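Local coordinates for protein member of s1p family of ribosomal proteins (Pyrococcus furiosus, PDB 5YH1) that binds manganese through its DHH domain, the part present here, and probably acts as an exonuclease on nucleic acids, at residues Pro212-Glu215 against Asp216-His220; Val318-Pro321 against Asn322-Phe326; Tyr385-Leu389 against Asn390-Lys394. All blocks are in the same frame, centred on the assembly; numbering follows the deposited sequence.

Contact 1 of 3, residues Pro212-Glu215 against Asp216-His220; sequences PEVE and DRIKH
Two backbone amides of the following turn, Lys219 N and Ile218 N, share the carbonyl oxygen of Glu215, both weakly. Lys219 N lies 2.9 Å from Glu215 O, and Ile218 N is 3.3 Å from the same oxygen. Both bonds are weak, because the N-H groups point well off the acceptor. Ile218 N also bonds to Val214 O at 3.1 Å, and there the approach is nearly along the C=O axis. The chain of Lys219 runs back over this turn. Its CG sits between the backbone N and the carbonyl carbon (chi1 61°), which lays CG 3.5 Å from Glu215 O. The extended chain then delivers NZ to Asp216 OD1 at 3.0 Å, a salt bridge formed from above the carboxylate plane. An alanine here would probably leave the Asp216 carboxylate without its charged mate and free to turn. On the buried side, Val214 CG2 meets Ile218 CD1 at 4.0 Å, and both side chains rest on helix 66-86. Two waters bridge Glu213 O to Asp216 N and Arg217 N, so they satisfy amides at the start of this short helix of the DHH N-terminal domain. Glu215 OE2 and Asp216 OD1 are 4.2 Å apart. Glu215 also pairs through OE1 with Arg208 of the preceding helix. Each acid thus has its own basic partner, which probably offsets their mutual repulsion.

Contact 2 of 3, residues Val318-Pro321 against Asn322-Phe326; sequences VVLP and NGIRF
The Arg325 guanidinium has Val319 CG2 over one face, offset toward the rim, with NH2 the nearest atom at 3.6 Å. NH1 bonds to Ser317 OG, and the group makes a cation-pi contact with Tyr358. The bend at chi3 (-68°) turns the end of the arginine chain over the valine methyl. The second flat group, the Asn322 amide, brings OD1 to 3.4 Å from Leu320 CB. OD1 also accepts from Ile324 N at 3.2 Å, from above the carbonyl plane, and this closes an Asx turn. Its ND2 is held by Leu437 O and Val434 O, so both ends of the amide are used and its rotation is fixed.

These side chains decorate a tight beta hairpin. Val318 and Phe326 form an antiparallel hydrogen-bonded pair, with Phe326 N to Val318 O at 2.8 Å. Val319 and Arg325 are the non-hydrogen-bonded pair next to it. A type I turn from Leu320 to Gly323 is closed by Gly323 N to Leu320 O at 2.8 Å. Leu320 N then bonds to Ile324 O at 2.8 Å, the pattern of a type I turn with a G1 beta bulge. Gly323 has a positive phi that would jam a side chain against the preceding carbonyl. Leu320 CD1 packs on Phe326 CB at 4.1 Å and also on Ile324 CB.

Strand 316-319 is an outermost strand of the mixed sheet within this chain, and strand 325-330 joins it to strand 364-369. Leu320 and Phe326 face helix 423-435, the Phe326 side chain also touches strand 364-369, and Arg325 bonds through its backbone to Pro363 and Leu365.

Contact 3 of 3, residues Tyr385-Leu389 against Asn390-Lys394; sequences YNFDL and NKIVK
Asp388 is the N-cap of helix 389-399, and its side chain lies across that of Lys391 at about a right angle. From the base outward, Asp388 CB meets Lys391 CD at 3.8 Å. Asp388 CG lies 3.7 Å from Lys391 CG. OD1 accepts from Lys391 N at 3.2 Å, the capping bond, with the amide above the carboxylate plane. OD2 rests 3.4 Å from Lys391 CE and makes a long salt bridge to Lys391 NZ at 3.9 Å. With CG anti to the backbone N (chi1 -176°), the carboxylate folds over the first turn, where its charge would be suited to the positive end of the helix dipole. The backbone oxygen of Asp388 takes Ile392 N at 3.1 Å and starts the regular helical bonding.

Phe387, just before the cap, touches Ile392, five residues further on and four past Asp388. This is a hydrophobic staple: Phe387 CE1 is 3.6 Å from Ile392 CD1. The two side chains close over the capped end on its buried side, where Phe387 also meets strand 373-378 and Ile392 meets Phe430. One turn along, Leu389 CD1 rests 4.1 Å from Val393 CG2.

Overall arrangement
All three contacts are local and partly buried, and all lie away from the manganese site. Contact 1 belongs to the DHH N-terminal domain, on the opposite side of the chain's centre from the other two. Its centre lies about 48 Å from that of contact 2. Contacts 2 and 3 are neighbours, with centres about 17 Å apart, and both lean on helix 423-435. Tyr385 joins them: its OH probably hydrogen-bonds to Asn322 O, and its ring packs on Ile324. Contact 1 has water bridges and charge pairs on its outer side and an apolar pair on its buried one. Contact 2 relies on sheet and turn bonds, whereas contact 3 has the most buried residues and combines a helix cap with apolar packing.

Contact 1 of 3, residues Pro212-Glu215 against Asp216-His220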
loop_
_atom_site.group_PDB
_atom_site.type_symbol
_atom_site.label_atom_id
_atom_site.label_comp_id
_atom_site.label_asym_id
_atom_site.label_seq_id
_atom_site.Cartn_x
_atom_site.Cartn_y
_atom_site.Cartn_z
ATOM N N PRO A 212 -5.318 -20.851 32.280
ATOM C CA PRO A 212 -6.452 -20.602 33.182
ATOM C C PRO A 212 -6.375 -19.310 34.005
ATOM O O PRO A 212 -7.408 -18.783 34.380
ATOM C CB PRO A 212 -6.459 -21.847 34.083
ATOM C CG PRO A 212 -5.869 -22.920 33.231
ATOM C CD PRO A 212 -4.804 -22.228 32.414
ATOM N N GLU A 213 -5.178 -18.786 34.252
ATOM C CA GLU A 213 -5.029 -17.557 35.033
ATOM C C GLU A 213 -5.644 -16.301 34.414
ATOM O O GLU A 213 -5.884 -15.338 35.134
ATOM C CB GLU A 213 -3.554 -17.265 35.347
ATOM C CG GLU A 213 -3.078 -17.782 36.694
ATOM C CD GLU A 213 -2.406 -19.141 36.606
ATOM O OE1 GLU A 213 -1.166 -19.191 36.786
ATOM O OE2 GLU A 213 -3.109 -20.151 36.354
ATOM N N VAL A 214 -5.882 -16.278 33.103
ATOM C CA VAL A 214 -6.421 -15.062 32.472
ATOM C C VAL A 214 -7.949 -15.044 32.396
ATOM O O VAL A 214 -8.529 -14.100 31.862
ATOM C CB VAL A 214 -5.807 -14.795 31.071
ATOM C CG1 VAL A 214 -4.290 -14.723 31.170
ATOM C CG2 VAL A 214 -6.242 -15.835 30.047
ATOM N N GLU A 215 -8.590 -16.079 32.944
ATOM C CA GLU A 215 -10.045 -16.229 32.886
ATOM C C GLU A 215 -10.806 -14.962 33.277
ATOM O O GLU A 215 -11.691 -14.510 32.544
ATOM C CB GLU A 215 -10.511 -17.411 33.760
ATOM C CG GLU A 215 -12.027 -17.502 33.884
ATOM C CD GLU A 215 -12.520 -18.774 34.548
ATOM O OE1 GLU A 215 -12.503 -19.850 33.921
ATOM O OE2 GLU A 215 -12.977 -18.687 35.693
ATOM N N ASP A 216 -10.473 -14.391 34.427
ATOM C CA ASP A 216 -11.237 -13.255 34.946
ATOM C C ASP A 216 -11.061 -12.020 34.064
ATOM O O ASP A 216 -11.982 -11.227 33.908
ATOM C CB ASP A 216 -10.848 -12.945 36.394
ATOM C CG ASP A 216 -11.399 -13.971 37.395
ATOM O OD1 ASP A 216 -12.280 -14.793 37.054
ATOM O OD2 ASP A 216 -10.946 -13.946 38.550
ATOM N N ARG A 217 -9.882 -11.879 33.474
ATOM C CA ARG A 217 -9.595 -10.765 32.577
ATOM C C ARG A 217 -10.401 -10.831 31.275
ATOM O O ARG A 217 -10.852 -9.811 30.786
ATOM C CB ARG A 217 -8.097 -10.737 32.262
ATOM C CG ARG A 217 -7.645 -9.504 31.506
ATOM C CD ARG A 217 -6.160 -9.554 31.225
ATOM N NE ARG A 217 -5.379 -9.424 32.449
ATOM C CZ ARG A 217 -5.168 -8.282 33.106
ATOM N NH1 ARG A 217 -5.673 -7.128 32.675
ATOM N NH2 ARG A 217 -4.442 -8.299 34.216
ATOM N N ILE A 218 -10.594 -12.028 30.727
ATOM C CA ILE A 218 -11.195 -12.175 29.391
ATOM C C ILE A 218 -12.603 -12.765 29.334
ATOM O O ILE A 218 -13.169 -12.869 28.252
ATOM C CB ILE A 218 -10.304 -13.033 28.461
ATOM C CG1 ILE A 218 -10.288 -14.502 28.883
ATOM C CG2 ILE A 218 -8.886 -12.487 28.415
ATOM C CD1 ILE A 218 -9.573 -15.395 27.898
ATOM N N LYS A 219 -13.182 -13.149 30.471
ATOM C CA LYS A 219 -14.460 -13.884 30.444
ATOM C C LYS A 219 -15.645 -13.088 29.893
ATOM O O LYS A 219 -16.666 -13.675 29.531
ATOM C CB LYS A 219 -14.802 -14.478 31.816
ATOM C CG LYS A 219 -14.970 -13.465 32.929
ATOM C CD LYS A 219 -15.022 -14.172 34.264
ATOM C CE LYS A 219 -15.197 -13.181 35.403
ATOM N NZ LYS A 219 -15.121 -13.911 36.691
ATOM N N HIS A 220 -15.505 -11.766 29.813
ATOM C CA HIS A 220 -16.503 -10.900 29.156
ATOM C C HIS A 220 -16.346 -10.744 27.630
ATOM O O HIS A 220 -17.234 -10.192 26.960
ATOM C CB HIS A 220 -16.482 -9.513 29.801
ATOM C CG HIS A 220 -15.273 -8.706 29.447
ATOM N ND1 HIS A 220 -14.021 -8.973 29.958
ATOM C CD2 HIS A 220 -15.121 -7.654 28.612
ATOM C CE1 HIS A 220 -13.153 -8.111 29.465
ATOM N NE2 HIS A 220 -13.796 -7.298 28.647
HETATM O O HOH W 1 -7.598 -12.932 34.886
HETATM O O HOH W 2 -8.727 -15.636 36.418
#

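Contact 2 of 3, residues Val318-Pro321 against Asn322-Phe326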
loop_
_atom_site.group_PDB
_atom_site.type_symbol
_atom_site.label_atom_id
_atom_site.label_comp_id
_atom_site.label_asym_id
_atom_site.label_seq_id
_atom_site.Cartn_x
_atom_site.Cartn_y
_atom_site.Cartn_z
ATOM N N VAL A 318 -39.620 -2.583 -3.207
ATOM C CA VAL A 318 -40.890 -3.068 -3.730
ATOM C C VAL A 318 -41.311 -4.341 -3.013
ATOM O O VAL A 318 -40.482 -5.199 -2.691
ATOM C CB VAL A 318 -40.846 -3.311 -5.263
ATOM C CG1 VAL A 318 -40.524 -2.017 -5.983
ATOM C CG2 VAL A 318 -39.824 -4.378 -5.644
ATOM N N VAL A 319 -42.608 -4.451 -2.757
ATOM C CA VAL A 319 -43.180 -5.682 -2.236
ATOM C C VAL A 319 -43.598 -6.522 -3.431
ATOM O O VAL A 319 -44.419 -6.109 -4.236
ATOM C CB VAL A 319 -44.381 -5.424 -1.314
ATOM C CG1 VAL A 319 -44.951 -6.748 -0.799
ATOM C CG2 VAL A 319 -43.966 -4.522 -0.156
ATOM N N LEU A 320 -43.015 -7.699 -3.544
ATOM C CA LEU A 320 -43.266 -8.579 -4.673
ATOM C C LEU A 320 -44.574 -9.340 -4.431
ATOM O O LEU A 320 -45.031 -9.424 -3.285
ATOM C CB LEU A 320 -42.100 -9.558 -4.824
ATOM C CG LEU A 320 -40.690 -8.949 -4.912
ATOM C CD1 LEU A 320 -39.631 -10.037 -4.994
ATOM C CD2 LEU A 320 -40.590 -8.012 -6.098
ATOM N N PRO A 321 -45.171 -9.909 -5.499
ATOM C CA PRO A 321 -46.418 -10.682 -5.365
ATOM C C PRO A 321 -46.399 -11.738 -4.255
ATOM O O PRO A 321 -47.412 -11.943 -3.581
ATOM C CB PRO A 321 -46.552 -11.348 -6.736
ATOM C CG PRO A 321 -45.924 -10.363 -7.673
ATOM C CD PRO A 321 -44.745 -9.811 -6.913
ATOM N N ASN A 322 -45.260 -12.389 -4.049
ATOM C CA ASN A 322 -45.160 -13.408 -3.004
ATOM C C ASN A 322 -45.041 -12.860 -1.569
ATOM O O ASN A 322 -45.002 -13.633 -0.605
ATOM C CB ASN A 322 -44.026 -14.391 -3.305
ATOM C CG ASN A 322 -42.671 -13.711 -3.464
ATOM O OD1 ASN A 322 -42.507 -12.526 -3.154
ATOM N ND2 ASN A 322 -41.690 -14.469 -3.961
ATOM N N GLY A 323 -44.982 -11.537 -1.431
ATOM C CA GLY A 323 -44.888 -10.898 -0.129
ATOM C C GLY A 323 -43.495 -10.447 0.279
ATOM O O GLY A 323 -43.336 -9.793 1.310
ATOM N N ILE A 324 -42.487 -10.769 -0.527
ATOM C CA ILE A 324 -41.119 -10.382 -0.212
ATOM C C ILE A 324 -40.905 -8.896 -0.456
ATOM O O ILE A 324 -41.322 -8.363 -1.481
ATOM C CB ILE A 324 -40.110 -11.204 -1.022
ATOM C CG1 ILE A 324 -40.145 -12.653 -0.530
ATOM C CG2 ILE A 324 -38.701 -10.615 -0.902
ATOM C CD1 ILE A 324 -39.369 -13.620 -1.394
ATOM N N ARG A 325 -40.292 -8.222 0.514
ATOM C CA ARG A 325 -39.857 -6.836 0.324
ATOM C C ARG A 325 -38.417 -6.862 -0.202
ATOM O O ARG A 325 -37.489 -7.254 0.513
ATOM C CB ARG A 325 -39.955 -6.022 1.621
ATOM C CG ARG A 325 -39.494 -4.573 1.478
ATOM C CD ARG A 325 -39.699 -3.796 2.775
ATOM N NE ARG A 325 -41.118 -3.619 3.061
ATOM C CZ ARG A 325 -41.901 -2.737 2.453
ATOM N NH1 ARG A 325 -41.415 -1.922 1.517
ATOM N NH2 ARG A 325 -43.181 -2.669 2.779
ATOM N N PHE A 326 -38.256 -6.456 -1.457
ATOM C CA PHE A 326 -36.965 -6.492 -2.160
ATOM C C PHE A 326 -36.423 -5.065 -2.310
ATOM O O PHE A 326 -37.046 -4.234 -2.967
ATOM C CB PHE A 326 -37.185 -7.135 -3.535
ATOM C CG PHE A 326 -35.938 -7.299 -4.371
ATOM C CD1 PHE A 326 -34.753 -7.763 -3.826
ATOM C CD2 PHE A 326 -35.982 -7.054 -5.737
ATOM C CE1 PHE A 326 -33.622 -7.943 -4.624
ATOM C CE2 PHE A 326 -34.861 -7.233 -6.539
ATOM C CZ PHE A 326 -33.682 -7.682 -5.981
#

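Contact 3 of 3, residues Tyr385-Leu389 against Asn390-Lys394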
loop_
_atom_site.group_PDB
_atom_site.type_symbol
_atom_site.label_atom_id
_atom_site.label_comp_id
_atom_site.label_asym_id
_atom_site.label_seq_id
_atom_site.Cartn_x
_atom_site.Cartn_y
_atom_site.Cartn_z
ATOM N N TYR A 385 -39.450 -18.523 2.962
ATOM C CA TYR A 385 -39.497 -18.707 1.522
ATOM C C TYR A 385 -38.371 -19.616 1.025
ATOM O O TYR A 385 -38.170 -19.743 -0.182
ATOM C CB TYR A 385 -39.404 -17.349 0.837
ATOM C CG TYR A 385 -40.592 -16.459 1.071
ATOM C CD1 TYR A 385 -40.694 -15.682 2.230
ATOM C CD2 TYR A 385 -41.615 -16.383 0.141
ATOM C CE1 TYR A 385 -41.783 -14.853 2.444
ATOM C CE2 TYR A 385 -42.703 -15.552 0.346
ATOM C CZ TYR A 385 -42.781 -14.792 1.501
ATOM O OH TYR A 385 -43.861 -13.982 1.715
ATOM N N ASN A 386 -37.647 -20.241 1.953
ATOM C CA ASN A 386 -36.484 -21.074 1.626
ATOM C C ASN A 386 -35.445 -20.359 0.755
ATOM O O ASN A 386 -34.909 -20.920 -0.201
ATOM C CB ASN A 386 -36.928 -22.403 0.998
ATOM C CG ASN A 386 -37.541 -23.338 2.020
ATOM O OD1 ASN A 386 -36.823 -23.999 2.774
ATOM N ND2 ASN A 386 -38.871 -23.376 2.076
ATOM N N PHE A 387 -35.171 -19.106 1.097
ATOM C CA PHE A 387 -34.147 -18.350 0.411
ATOM C C PHE A 387 -32.787 -18.968 0.721
ATOM O O PHE A 387 -32.447 -19.173 1.876
ATOM C CB PHE A 387 -34.166 -16.888 0.852
ATOM C CG PHE A 387 -33.035 -16.088 0.291
ATOM C CD1 PHE A 387 -33.116 -15.565 -0.987
ATOM C CD2 PHE A 387 -31.872 -15.897 1.020
ATOM C CE1 PHE A 387 -32.061 -14.836 -1.525
ATOM C CE2 PHE A 387 -30.816 -15.171 0.487
ATOM C CZ PHE A 387 -30.913 -14.645 -0.786
ATOM N N ASP A 388 -32.021 -19.280 -0.314
ATOM C CA ASP A 388 -30.660 -19.783 -0.131
ATOM C C ASP A 388 -29.783 -19.141 -1.190
ATOM O O ASP A 388 -29.920 -19.435 -2.381
ATOM C CB ASP A 388 -30.621 -21.313 -0.245
ATOM C CG ASP A 388 -29.231 -21.902 0.040
ATOM O OD1 ASP A 388 -28.199 -21.253 -0.227
ATOM O OD2 ASP A 388 -29.168 -23.040 0.530
ATOM N N LEU A 389 -28.897 -18.254 -0.742
ATOM C CA LEU A 389 -28.046 -17.497 -1.638
ATOM C C LEU A 389 -27.094 -18.401 -2.427
ATOM O O LEU A 389 -26.883 -18.177 -3.614
ATOM C CB LEU A 389 -27.260 -16.444 -0.853
ATOM C CG LEU A 389 -26.277 -15.574 -1.644
ATOM C CD1 LEU A 389 -27.010 -14.765 -2.705
ATOM C CD2 LEU A 389 -25.495 -14.675 -0.693
ATOM N N ASN A 390 -26.521 -19.408 -1.766
ATOM C CA ASN A 390 -25.603 -20.348 -2.436
ATOM C C ASN A 390 -26.283 -21.094 -3.577
ATOM O O ASN A 390 -25.700 -21.243 -4.646
ATOM C CB ASN A 390 -24.981 -21.328 -1.440
ATOM C CG ASN A 390 -24.108 -20.631 -0.412
ATOM O OD1 ASN A 390 -23.287 -19.787 -0.752
ATOM N ND2 ASN A 390 -24.297 -20.967 0.854
ATOM N N LYS A 391 -27.523 -21.526 -3.363
ATOM C CA LYS A 391 -28.302 -22.174 -4.423
ATOM C C LYS A 391 -28.592 -21.212 -5.561
ATOM O O LYS A 391 -28.534 -21.593 -6.724
ATOM C CB LYS A 391 -29.632 -22.723 -3.892
ATOM C CG LYS A 391 -29.474 -23.952 -3.022
ATOM C CD LYS A 391 -30.799 -24.403 -2.423
ATOM C CE LYS A 391 -30.578 -25.513 -1.399
ATOM N NZ LYS A 391 -31.766 -25.739 -0.528
ATOM N N ILE A 392 -28.929 -19.968 -5.223
ATOM C CA ILE A 392 -29.249 -18.976 -6.247
ATOM C C ILE A 392 -28.015 -18.659 -7.087
ATOM O O ILE A 392 -28.119 -18.538 -8.299
ATOM C CB ILE A 392 -29.895 -17.707 -5.647
ATOM C CG1 ILE A 392 -31.328 -18.047 -5.211
ATOM C CG2 ILE A 392 -29.913 -16.564 -6.659
ATOM C CD1 ILE A 392 -31.999 -16.996 -4.369
ATOM N N VAL A 393 -26.856 -18.568 -6.444
ATOM C CA VAL A 393 -25.597 -18.296 -7.146
ATOM C C VAL A 393 -25.255 -19.418 -8.128
ATOM O O VAL A 393 -24.862 -19.141 -9.263
ATOM C CB VAL A 393 -24.430 -18.073 -6.162
ATOM C CG1 VAL A 393 -23.086 -18.089 -6.882
ATOM C CG2 VAL A 393 -24.616 -16.761 -5.419
ATOM N N LYS A 394 -25.399 -20.671 -7.691
ATOM C CA LYS A 394 -25.203 -21.821 -8.579
ATOM C C LYS A 394 -26.161 -21.741 -9.769
ATOM O O LYS A 394 -25.751 -21.942 -10.919
ATOM C CB LYS A 394 -25.401 -23.146 -7.830
ATOM C CG LYS A 394 -24.353 -23.419 -6.762
#